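Local structure of homoserine dehydrogenase (3ING) at residues A[7-12]-A[38-43]; A[86-91]-A[100-105]; A[111-116]-A[137-142]. The protein probably catalyses the NADP-dependent interconversion of aspartate semialdehyde and homoserine, a step that threonine and methionine biosynthesis share. All coordinates share one frame; numbering follows the deposited sequence.

Interaction 1 (A[7-12]-A[38-43]). With NDP (NADPH dihydro-nicotinamide-adenine-dinucleotide phosphate), chain C.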
# COMPACT_ATOMS: atom_id res chain seq x y z
N ILE A 7 -23.31 0.25 -9.83
CA ILE A 7 -22.35 -0.20 -10.85
C ILE A 7 -23.00 -1.08 -11.92
O ILE A 7 -24.11 -1.67 -11.75
CB ILE A 7 -21.12 -0.94 -10.23
CG1 ILE A 7 -21.44 -2.45 -10.00
CG2 ILE A 7 -20.64 -0.18 -8.98
CD1 ILE A 7 -20.34 -3.24 -9.46
N ILE A 8 -22.31 -1.11 -13.06
CA ILE A 8 -22.63 -1.99 -14.15
C ILE A 8 -21.40 -2.88 -14.31
O ILE A 8 -20.28 -2.37 -14.38
CB ILE A 8 -22.91 -1.23 -15.46
CG1 ILE A 8 -24.30 -0.54 -15.38
CG2 ILE A 8 -22.86 -2.18 -16.62
CD1 ILE A 8 -24.50 0.59 -16.44
N LEU A 9 -21.61 -4.19 -14.36
CA LEU A 9 -20.50 -5.13 -14.46
C LEU A 9 -20.53 -5.85 -15.81
O LEU A 9 -21.46 -6.58 -16.09
CB LEU A 9 -20.59 -6.19 -13.35
CG LEU A 9 -19.52 -7.30 -13.34
CD1 LEU A 9 -18.09 -6.65 -13.34
CD2 LEU A 9 -19.68 -8.31 -12.18
N MSE A 10 -19.47 -5.71 -16.58
CA MSE A 10 -19.33 -6.38 -17.85
C MSE A 10 -18.35 -7.54 -17.68
O MSE A 10 -17.18 -7.30 -17.40
CB MSE A 10 -18.73 -5.42 -18.88
CG MSE A 10 -19.53 -4.20 -19.23
SE MSE A 10 -20.73 -4.54 -20.69
CE MSE A 10 -19.63 -5.16 -22.14
N GLY A 11 -18.82 -8.77 -17.84
CA GLY A 11 -17.98 -9.95 -17.67
C GLY A 11 -18.14 -10.55 -16.31
O GLY A 11 -17.93 -9.88 -15.30
N THR A 12 -18.54 -11.82 -16.28
CA THR A 12 -18.82 -12.57 -15.05
C THR A 12 -18.16 -13.96 -15.09
O THR A 12 -18.81 -15.01 -14.80
CB THR A 12 -20.31 -12.71 -14.84
OG1 THR A 12 -20.92 -12.97 -16.10
CG2 THR A 12 -20.87 -11.41 -14.27
N VAL A 38 -26.66 -2.69 -10.91
CA VAL A 38 -27.84 -2.37 -11.72
C VAL A 38 -27.74 -2.87 -13.16
O VAL A 38 -28.67 -2.71 -13.95
CB VAL A 38 -28.12 -0.84 -11.71
CG1 VAL A 38 -28.27 -0.35 -10.26
CG2 VAL A 38 -27.05 -0.08 -12.47
N GLY A 39 -26.63 -3.50 -13.51
CA GLY A 39 -26.49 -4.12 -14.82
C GLY A 39 -25.37 -5.14 -14.77
O GLY A 39 -24.37 -4.91 -14.11
N VAL A 40 -25.54 -6.27 -15.43
CA VAL A 40 -24.51 -7.31 -15.41
C VAL A 40 -24.59 -8.13 -16.68
O VAL A 40 -25.68 -8.46 -17.12
CB VAL A 40 -24.63 -8.24 -14.15
CG1 VAL A 40 -25.98 -8.90 -14.07
CG2 VAL A 40 -23.52 -9.28 -14.15
N SER A 41 -23.43 -8.45 -17.26
CA SER A 41 -23.36 -9.33 -18.44
C SER A 41 -22.27 -10.45 -18.46
O SER A 41 -21.36 -10.44 -17.71
CB SER A 41 -23.11 -8.49 -19.70
OG SER A 41 -21.89 -7.72 -19.57
N ASP A 42 -22.52 -11.45 -19.36
CA ASP A 42 -21.53 -12.36 -19.84
C ASP A 42 -21.62 -12.24 -21.38
O ASP A 42 -22.22 -11.31 -21.89
CB ASP A 42 -21.73 -13.79 -19.32
CG ASP A 42 -23.05 -14.42 -19.72
OD1 ASP A 42 -23.65 -14.09 -20.77
OD2 ASP A 42 -23.45 -15.34 -18.98
N SER A 43 -20.99 -13.15 -22.11
CA SER A 43 -20.89 -12.96 -23.56
C SER A 43 -22.22 -13.12 -24.26
O SER A 43 -22.41 -12.57 -25.35
CB SER A 43 -19.89 -13.94 -24.17
OG SER A 43 -20.30 -15.27 -23.94
PA NDP C . -13.02 -15.21 -18.20
O1A NDP C . -13.11 -16.24 -17.14
O2A NDP C . -12.81 -15.70 -19.58
O5B NDP C . -14.36 -14.31 -18.22
C5B NDP C . -14.66 -13.31 -19.17
C4B NDP C . -16.10 -12.85 -19.02
O4B NDP C . -16.45 -11.93 -20.02
C3B NDP C . -17.09 -14.00 -19.21
O3B NDP C . -18.31 -13.75 -18.52
C2B NDP C . -17.33 -13.99 -20.68
O2B NDP C . -18.54 -14.58 -21.08
C1B NDP C . -17.41 -12.51 -20.90
N9A NDP C . -17.12 -12.07 -22.26
C8A NDP C . -16.29 -12.59 -23.21
N7A NDP C . -16.32 -11.75 -24.30
C5A NDP C . -17.15 -10.74 -24.02
C6A NDP C . -17.53 -9.66 -24.80
N6A NDP C . -16.83 -9.33 -25.88
N1A NDP C . -18.38 -8.79 -24.21
C2A NDP C . -18.91 -8.97 -22.95
N3A NDP C . -18.54 -10.04 -22.16
C4A NDP C . -17.65 -10.90 -22.74
O3 NDP C . -11.87 -14.15 -17.83
PN NDP C . -11.30 -13.83 -16.36
O1N NDP C . -10.32 -14.89 -15.97
O2N NDP C . -12.49 -13.55 -15.49
O5D NDP C . -10.45 -12.47 -16.59
C5D NDP C . -11.24 -11.31 -16.87
C4D NDP C . -10.31 -10.12 -17.09
O4D NDP C . -9.56 -9.93 -15.91
C3D NDP C . -9.29 -10.33 -18.19
O3D NDP C . -9.15 -9.19 -19.04
C2D NDP C . -8.01 -10.66 -17.45
O2D NDP C . -6.86 -10.31 -18.17
C1D NDP C . -8.17 -9.84 -16.19
N1N NDP C . -7.36 -10.30 -15.08
C2N NDP C . -7.49 -11.59 -14.64
C3N NDP C . -6.63 -12.15 -13.71
C7N NDP C . -6.92 -13.50 -13.17
O7N NDP C . -6.60 -13.71 -11.85
N7N NDP C . -7.58 -14.42 -13.88
C4N NDP C . -5.71 -11.27 -12.87
C5N NDP C . -5.67 -9.87 -13.41
C6N NDP C . -6.49 -9.44 -14.46
P2B NDP C . -18.98 -16.07 -20.66
O1X NDP C . -20.19 -16.23 -21.53
O2X NDP C . -19.14 -16.24 -19.12
O3X NDP C . -17.83 -16.92 -21.13
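T12 presses its methyl CG2 against CG2 of V40 at 3.4 Å, tighter than carbon atoms usually pack. This is the snug end of the pairing between the parallel strands 4-10 and 34-41 of the Rossmann-type sheet. With OG1 of T12 set between its own backbone N and carbonyl carbon (chi1 40°), the hydroxyl faces the neighbouring strand and donates to S41 O at 3.0 Å. G11 N reaches that same S41 O, also at 3.0 Å, from the opposite face of the carbonyl plane, so two bonds grip one acceptor where the strands end. Farther back the backbone bonds continue, L9 N meeting G39 O at 2.9 Å, but the side chains fit less closely: CG1 of I8 lies 4.0 Å from CG2 of V38, crossing it nearly at a right angle. The more open side is at S43, partly exposed and turned from strand 4-10. Its OG donates to O1X of the NADPH phosphate at 2.6 Å and its N adds bonds to O1X and O2B, while T12 N holds the ribose oxygen O3B. Because NADH lacks this phosphate, the bonds from S43 are consistent with a preference for NADPH.

Interaction 2 (A[86-91]-A[100-105]). With NDP (NADPH dihydro-nicotinamide-adenine-dinucleotide phosphate), chain C.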
# COMPACT_ATOMS: atom_id res chain seq x y z
N LEU A 86 -18.77 1.84 -14.36
CA LEU A 86 -18.73 0.63 -15.17
C LEU A 86 -17.50 -0.17 -14.78
O LEU A 86 -16.41 0.39 -14.60
CB LEU A 86 -18.65 0.95 -16.67
CG LEU A 86 -18.34 -0.29 -17.54
CD1 LEU A 86 -19.62 -1.04 -17.98
CD2 LEU A 86 -17.50 0.11 -18.73
N VAL A 87 -17.67 -1.48 -14.61
CA VAL A 87 -16.59 -2.38 -14.27
C VAL A 87 -16.37 -3.34 -15.44
O VAL A 87 -17.29 -4.02 -15.90
CB VAL A 87 -16.91 -3.17 -13.00
CG1 VAL A 87 -15.69 -4.08 -12.62
CG2 VAL A 87 -17.32 -2.22 -11.86
N ASP A 88 -15.14 -3.35 -15.95
CA ASP A 88 -14.75 -4.20 -17.08
C ASP A 88 -13.96 -5.41 -16.62
O ASP A 88 -12.80 -5.28 -16.26
CB ASP A 88 -13.91 -3.41 -18.07
CG ASP A 88 -13.53 -4.20 -19.30
OD1 ASP A 88 -14.05 -5.31 -19.46
OD2 ASP A 88 -12.73 -3.69 -20.15
N CYS A 89 -14.63 -6.56 -16.59
CA CYS A 89 -13.98 -7.82 -16.35
C CYS A 89 -14.06 -8.73 -17.59
O CYS A 89 -14.17 -9.97 -17.48
CB CYS A 89 -14.62 -8.50 -15.14
SG CYS A 89 -14.26 -7.64 -13.57
N THR A 90 -14.07 -8.12 -18.76
CA THR A 90 -14.12 -8.87 -20.03
C THR A 90 -12.68 -9.23 -20.43
O THR A 90 -11.75 -8.65 -19.94
CB THR A 90 -14.75 -8.04 -21.17
OG1 THR A 90 -13.89 -6.92 -21.43
CG2 THR A 90 -16.16 -7.55 -20.79
N PRO A 91 -12.51 -10.24 -21.32
CA PRO A 91 -11.18 -10.62 -21.76
C PRO A 91 -10.55 -9.59 -22.68
O PRO A 91 -11.26 -8.78 -23.31
CB PRO A 91 -11.44 -11.92 -22.56
CG PRO A 91 -12.84 -12.30 -22.32
CD PRO A 91 -13.54 -11.07 -21.95
N TYR A 100 -11.72 0.64 -25.43
CA TYR A 100 -11.79 2.08 -25.59
C TYR A 100 -13.24 2.53 -25.83
O TYR A 100 -13.69 3.49 -25.23
CB TYR A 100 -10.87 2.59 -26.71
CG TYR A 100 -11.28 3.95 -27.27
CD1 TYR A 100 -11.14 5.11 -26.50
CD2 TYR A 100 -11.81 4.07 -28.53
CE1 TYR A 100 -11.52 6.36 -27.03
CE2 TYR A 100 -12.22 5.31 -29.04
CZ TYR A 100 -12.05 6.44 -28.28
OH TYR A 100 -12.42 7.66 -28.77
N SER A 101 -13.94 1.85 -26.73
CA SER A 101 -15.29 2.19 -27.05
C SER A 101 -16.19 2.07 -25.83
O SER A 101 -17.04 2.93 -25.57
CB SER A 101 -15.78 1.29 -28.19
OG SER A 101 -14.99 1.47 -29.36
N LEU A 102 -16.00 1.02 -25.06
CA LEU A 102 -16.76 0.82 -23.87
C LEU A 102 -16.54 1.94 -22.85
O LEU A 102 -17.51 2.46 -22.34
CB LEU A 102 -16.42 -0.54 -23.26
CG LEU A 102 -17.14 -1.00 -22.02
CD1 LEU A 102 -18.61 -1.22 -22.29
CD2 LEU A 102 -16.43 -2.28 -21.52
N TYR A 103 -15.29 2.28 -22.58
CA TYR A 103 -14.96 3.29 -21.59
C TYR A 103 -15.46 4.65 -22.04
O TYR A 103 -16.04 5.39 -21.26
CB TYR A 103 -13.45 3.33 -21.29
CG TYR A 103 -12.84 1.97 -20.93
CD1 TYR A 103 -13.61 0.91 -20.51
CD2 TYR A 103 -11.47 1.74 -21.07
CE1 TYR A 103 -13.02 -0.33 -20.24
CE2 TYR A 103 -10.90 0.52 -20.82
CZ TYR A 103 -11.68 -0.51 -20.41
OH TYR A 103 -11.07 -1.73 -20.19
N ARG A 104 -15.31 4.93 -23.34
CA ARG A 104 -15.80 6.19 -23.89
C ARG A 104 -17.32 6.28 -23.70
O ARG A 104 -17.83 7.29 -23.19
CB ARG A 104 -15.45 6.30 -25.37
CG ARG A 104 -16.06 7.57 -25.98
CD ARG A 104 -15.49 7.87 -27.31
NE ARG A 104 -16.27 8.86 -28.03
CZ ARG A 104 -15.95 9.35 -29.22
NH1 ARG A 104 -14.88 8.92 -29.86
NH2 ARG A 104 -16.72 10.26 -29.79
N MSE A 105 -18.04 5.22 -24.06
CA MSE A 105 -19.48 5.20 -23.84
C MSE A 105 -19.82 5.44 -22.37
O MSE A 105 -20.72 6.25 -22.04
CB MSE A 105 -20.06 3.85 -24.24
CG MSE A 105 -21.57 3.74 -23.97
SE MSE A 105 -22.24 1.98 -24.50
CE MSE A 105 -21.68 2.08 -26.32
PA NDP C . -13.02 -15.21 -18.20
O1A NDP C . -13.11 -16.24 -17.14
O2A NDP C . -12.81 -15.70 -19.58
O5B NDP C . -14.36 -14.31 -18.22
C5B NDP C . -14.66 -13.31 -19.17
C4B NDP C . -16.10 -12.85 -19.02
O4B NDP C . -16.45 -11.93 -20.02
C3B NDP C . -17.09 -14.00 -19.21
O3B NDP C . -18.31 -13.75 -18.52
C2B NDP C . -17.33 -13.99 -20.68
O2B NDP C . -18.54 -14.58 -21.08
C1B NDP C . -17.41 -12.51 -20.90
N9A NDP C . -17.12 -12.07 -22.26
C8A NDP C . -16.29 -12.59 -23.21
N7A NDP C . -16.32 -11.75 -24.30
C5A NDP C . -17.15 -10.74 -24.02
C6A NDP C . -17.53 -9.66 -24.80
N6A NDP C . -16.83 -9.33 -25.88
N1A NDP C . -18.38 -8.79 -24.21
C2A NDP C . -18.91 -8.97 -22.95
N3A NDP C . -18.54 -10.04 -22.16
C4A NDP C . -17.65 -10.90 -22.74
O3 NDP C . -11.87 -14.15 -17.83
PN NDP C . -11.30 -13.83 -16.36
O1N NDP C . -10.32 -14.89 -15.97
O2N NDP C . -12.49 -13.55 -15.49
O5D NDP C . -10.45 -12.47 -16.59
C5D NDP C . -11.24 -11.31 -16.87
C4D NDP C . -10.31 -10.12 -17.09
O4D NDP C . -9.56 -9.93 -15.91
C3D NDP C . -9.29 -10.33 -18.19
O3D NDP C . -9.15 -9.19 -19.04
C2D NDP C . -8.01 -10.66 -17.45
O2D NDP C . -6.86 -10.31 -18.17
C1D NDP C . -8.17 -9.84 -16.19
N1N NDP C . -7.36 -10.30 -15.08
C2N NDP C . -7.49 -11.59 -14.64
C3N NDP C . -6.63 -12.15 -13.71
C7N NDP C . -6.92 -13.50 -13.17
O7N NDP C . -6.60 -13.71 -11.85
N7N NDP C . -7.58 -14.42 -13.88
C4N NDP C . -5.71 -11.27 -12.87
C5N NDP C . -5.67 -9.87 -13.41
C6N NDP C . -6.49 -9.44 -14.46
P2B NDP C . -18.98 -16.07 -20.66
O1X NDP C . -20.19 -16.23 -21.53
O2X NDP C . -19.14 -16.24 -19.12
O3X NDP C . -17.83 -16.92 -21.13
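The ring of Y103 meets strand 85-88 with its edge, where OD2 of D88 lies near the ring plane. The carboxylate of D88 is turned 62° against the ring, and the two side chains cross at about a right angle. Y103 OH donates to D88 OD2 at 2.6 Å, using the anti lone pair, the one away from OD1. The other oxygen looks back to its own segment. D88 OD1 takes T90 OG1 on its syn lone pair at 2.5 Å and T90 N at 2.9 Å from the anti side, out of the carboxylate plane, which makes an Asx turn.

The tyrosine comes from helix 97-108, running nearly antiparallel to the strand at 168° with the short axes 9.9 Å apart. Its CG stands anti to the carbonyl carbon (chi1 -53°), and this torsion carries the hydroxyl end back toward the strand although the CB starts out alongside it. Next to it L102 reaches the strand with its branched end, CD2 lying 4.1 Å from CG of D88. In the conformer given, L86 CD2 also packs on L102 and lies at the edge of the Y103 ring, but L86 has two conformers, so how tight that fit is remains doubtful.

Y103 OH also bonds T115 OG1 of the next strand, and T90 OG1 is further held by R98 and N117. From this turn T90 O accepts from the ribose hydroxyl O3D of NADPH at 2.8 Å, and P91 CD lies 3.4 Å from C8A of the adenine.

Three donors on one buried carboxylate would probably favour its charged form, and with OD1 holding both N and OG1 of T90, the turn that offers its carbonyl to the cofactor is likely to be held in place.

Interaction 3 (A[111-116]-A[137-142]); sequences MNVVTA and KYIRYE. With NA (sodium ion), chain B; NDP (NADPH dihydro-nicotinamide-adenine-dinucleotide phosphate), chain C; EDO (1,2-ethanediol), chain H.
Strands 112-115 and 139-140 are the two beta arms of a beta-alpha-beta unit whose connecting helix is 119-135, and they pair in parallel, V113 with I139 and V114 with R140. The ladder is straightforward: V113 N donates to Y138 O at 3.0 Å, R140 N to V113 O at 2.9 Å, and T115 N to R140 O at 2.9 Å.

At the start of the pairing a side chain takes over from the backbone. N112 places CG anti to its carbonyl carbon (chi1 -64°), which swings the amide across to the other segment, where OD1 accepts from Y138 N at 2.7 Å. The donor stands above the amide carbonyl plane, 36° out of it. The aliphatic part of K137 passes N112 at about a right angle, CB lying 3.3 Å from OD1, while its NZ goes on to N135 O. Were N112 replaced by an alanine, Y138 N would probably lose its acceptor and the start of the segment 137-142 would be held less firmly.

On one face of the sheet V113 and I139 lie side by side, pointing the same way, with V113 CG1 against I139 CD1 at 3.7 Å; helix 97-108 covers V113 and helix 119-135 covers I139. On the other face the guanidinium of R140 leads away to salt bridges with D156 and D316.

Beyond the strand, E142 binds the sodium ion through its backbone O at 2.7 Å and OE2 at 2.8 Å, the carbonyls of V145, A146 and V149 completing the site. A116, just past the end of strand 112-115, touches the ribose of NADPH next to the nicotinamide. C-terminal strand ends facing the dinucleotide, with a helix crossing between parallel neighbours, are the hallmark of the Rossmann fold.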
# COMPACT_ATOMS: atom_id res chain seq x y z
N MSE A 111 -20.37 8.10 -16.19
CA MSE A 111 -19.83 7.09 -15.32
C MSE A 111 -18.32 7.13 -15.25
O MSE A 111 -17.65 7.53 -16.22
CB MSE A 111 -20.26 5.72 -15.81
CG MSE A 111 -21.74 5.51 -15.88
SE MSE A 111 -22.15 3.68 -16.32
CE MSE A 111 -22.33 3.66 -17.79
N ASN A 112 -17.77 6.70 -14.11
CA ASN A 112 -16.33 6.41 -14.05
C ASN A 112 -16.15 4.96 -14.42
O ASN A 112 -17.13 4.23 -14.60
CB ASN A 112 -15.74 6.72 -12.68
CG ASN A 112 -15.81 8.17 -12.32
OD1 ASN A 112 -15.38 9.05 -13.08
ND2 ASN A 112 -16.36 8.45 -11.15
N VAL A 113 -14.89 4.52 -14.55
CA VAL A 113 -14.59 3.16 -14.90
C VAL A 113 -13.59 2.51 -13.99
O VAL A 113 -12.62 3.12 -13.56
CB VAL A 113 -14.05 3.09 -16.39
CG1 VAL A 113 -13.56 1.70 -16.74
CG2 VAL A 113 -15.16 3.50 -17.36
N VAL A 114 -13.84 1.23 -13.70
CA VAL A 114 -12.86 0.36 -13.06
C VAL A 114 -12.61 -0.82 -13.98
O VAL A 114 -13.55 -1.44 -14.47
CB VAL A 114 -13.36 -0.18 -11.73
CG1 VAL A 114 -12.40 -1.22 -11.25
CG2 VAL A 114 -13.55 0.97 -10.70
N THR A 115 -11.34 -1.14 -14.25
CA THR A 115 -11.06 -2.24 -15.13
C THR A 115 -10.01 -3.20 -14.58
O THR A 115 -9.04 -2.80 -13.95
CB THR A 115 -10.63 -1.73 -16.54
OG1 THR A 115 -10.53 -2.84 -17.47
CG2 THR A 115 -9.29 -0.95 -16.49
N ALA A 116 -10.25 -4.47 -14.86
CA ALA A 116 -9.27 -5.58 -14.73
C ALA A 116 -8.67 -5.94 -16.09
O ALA A 116 -7.65 -6.63 -16.16
CB ALA A 116 -9.99 -6.86 -14.15
N LYS A 137 -14.07 12.46 -16.02
CA LYS A 137 -14.27 11.20 -15.32
C LYS A 137 -12.94 10.59 -15.04
O LYS A 137 -11.90 11.13 -15.45
CB LYS A 137 -15.13 10.23 -16.12
CG LYS A 137 -16.46 10.75 -16.51
CD LYS A 137 -17.34 10.97 -15.32
CE LYS A 137 -18.68 11.47 -15.74
NZ LYS A 137 -18.62 12.89 -16.18
N TYR A 138 -12.99 9.47 -14.30
CA TYR A 138 -11.80 8.74 -13.87
C TYR A 138 -11.85 7.30 -14.26
O TYR A 138 -12.93 6.76 -14.46
CB TYR A 138 -11.68 8.77 -12.33
CG TYR A 138 -11.56 10.16 -11.77
CD1 TYR A 138 -10.34 10.82 -11.76
CD2 TYR A 138 -12.66 10.84 -11.30
CE1 TYR A 138 -10.21 12.12 -11.26
CE2 TYR A 138 -12.55 12.15 -10.81
CZ TYR A 138 -11.32 12.76 -10.78
OH TYR A 138 -11.19 14.05 -10.30
N ILE A 139 -10.66 6.69 -14.36
CA ILE A 139 -10.52 5.28 -14.53
C ILE A 139 -9.50 4.75 -13.56
O ILE A 139 -8.41 5.34 -13.39
CB ILE A 139 -10.14 4.91 -16.01
CG1 ILE A 139 -10.04 3.39 -16.16
CG2 ILE A 139 -8.85 5.67 -16.50
CD1 ILE A 139 -10.16 2.87 -17.62
N ARG A 140 -9.84 3.64 -12.90
CA ARG A 140 -8.89 2.93 -12.05
C ARG A 140 -8.71 1.51 -12.58
O ARG A 140 -9.58 0.95 -13.27
CB ARG A 140 -9.29 2.96 -10.56
CG ARG A 140 -9.32 4.35 -9.94
CD ARG A 140 -9.47 4.26 -8.37
NE ARG A 140 -8.26 3.68 -7.79
CZ ARG A 140 -7.16 4.37 -7.48
NH1 ARG A 140 -7.11 5.67 -7.66
NH2 ARG A 140 -6.08 3.76 -6.99
N TYR A 141 -7.53 0.96 -12.30
CA TYR A 141 -7.03 -0.25 -12.94
C TYR A 141 -6.10 -1.10 -12.08
O TYR A 141 -5.17 -1.76 -12.56
CB TYR A 141 -6.41 0.15 -14.29
CG TYR A 141 -5.50 1.39 -14.26
CD1 TYR A 141 -4.16 1.27 -13.92
CD2 TYR A 141 -5.98 2.65 -14.57
CE1 TYR A 141 -3.31 2.37 -13.90
CE2 TYR A 141 -5.13 3.76 -14.56
CZ TYR A 141 -3.80 3.62 -14.20
OH TYR A 141 -2.95 4.71 -14.18
N GLU A 142 -6.39 -1.14 -10.78
CA GLU A 142 -5.61 -1.95 -9.87
C GLU A 142 -5.37 -3.37 -10.35
O GLU A 142 -4.26 -3.87 -10.32
CB GLU A 142 -6.28 -2.03 -8.51
CG GLU A 142 -5.37 -2.68 -7.45
CD GLU A 142 -4.13 -1.84 -7.22
OE1 GLU A 142 -4.30 -0.67 -6.83
OE2 GLU A 142 -3.01 -2.33 -7.46
NA NA B . -2.57 -4.92 -8.55
PA NDP C . -13.02 -15.21 -18.20
O1A NDP C . -13.11 -16.24 -17.14
O2A NDP C . -12.81 -15.70 -19.58
O5B NDP C . -14.36 -14.31 -18.22
C5B NDP C . -14.66 -13.31 -19.17
C4B NDP C . -16.10 -12.85 -19.02
O4B NDP C . -16.45 -11.93 -20.02
C3B NDP C . -17.09 -14.00 -19.21
O3B NDP C . -18.31 -13.75 -18.52
C2B NDP C . -17.33 -13.99 -20.68
O2B NDP C . -18.54 -14.58 -21.08
C1B NDP C . -17.41 -12.51 -20.90
N9A NDP C . -17.12 -12.07 -22.26
C8A NDP C . -16.29 -12.59 -23.21
N7A NDP C . -16.32 -11.75 -24.30
C5A NDP C . -17.15 -10.74 -24.02
C6A NDP C . -17.53 -9.66 -24.80
N6A NDP C . -16.83 -9.33 -25.88
N1A NDP C . -18.38 -8.79 -24.21
C2A NDP C . -18.91 -8.97 -22.95
N3A NDP C . -18.54 -10.04 -22.16
C4A NDP C . -17.65 -10.90 -22.74
O3 NDP C . -11.87 -14.15 -17.83
PN NDP C . -11.30 -13.83 -16.36
O1N NDP C . -10.32 -14.89 -15.97
O2N NDP C . -12.49 -13.55 -15.49
O5D NDP C . -10.45 -12.47 -16.59
C5D NDP C . -11.24 -11.31 -16.87
C4D NDP C . -10.31 -10.12 -17.09
O4D NDP C . -9.56 -9.93 -15.91
C3D NDP C . -9.29 -10.33 -18.19
O3D NDP C . -9.15 -9.19 -19.04
C2D NDP C . -8.01 -10.66 -17.45
O2D NDP C . -6.86 -10.31 -18.17
C1D NDP C . -8.17 -9.84 -16.19
N1N NDP C . -7.36 -10.30 -15.08
C2N NDP C . -7.49 -11.59 -14.64
C3N NDP C . -6.63 -12.15 -13.71
C7N NDP C . -6.92 -13.50 -13.17
O7N NDP C . -6.60 -13.71 -11.85
N7N NDP C . -7.58 -14.42 -13.88
C4N NDP C . -5.71 -11.27 -12.87
C5N NDP C . -5.67 -9.87 -13.41
C6N NDP C . -6.49 -9.44 -14.46
P2B NDP C . -18.98 -16.07 -20.66
O1X NDP C . -20.19 -16.23 -21.53
O2X NDP C . -19.14 -16.24 -19.12
O3X NDP C . -17.83 -16.92 -21.13
C1 EDO H . -10.90 13.86 -14.37
O1 EDO H . -11.08 13.69 -15.78
C2 EDO H . -10.68 15.33 -14.05
O2 EDO H . -11.90 15.88 -13.55

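The three contacts share one sheet, whose parallel strands run 34-41, 4-10, 85-88, 112-115, 139-140; interactions 1 and 3 pair strands and interaction 2 seats helix 97-108 on strand 85-88. Interactions 1 and 2, with centres about 10 Å apart, are tied by I8 O to V87 N and M10 O to C89 N, each 2.8 Å. Interactions 2 and 3, about 9 Å apart between centres, join through L86 O to V114 N at 2.8 Å. Interactions 1 and 3, with centres about 15 Å apart, meet where I8 CD1 lies 3.9 Å from M111 SE. Along NADPH, 38-43 takes the adenosine-ribose phosphate, 86-91 spans adenine and the nicotinamide-side ribose, and 111-116 reaches that second ribose.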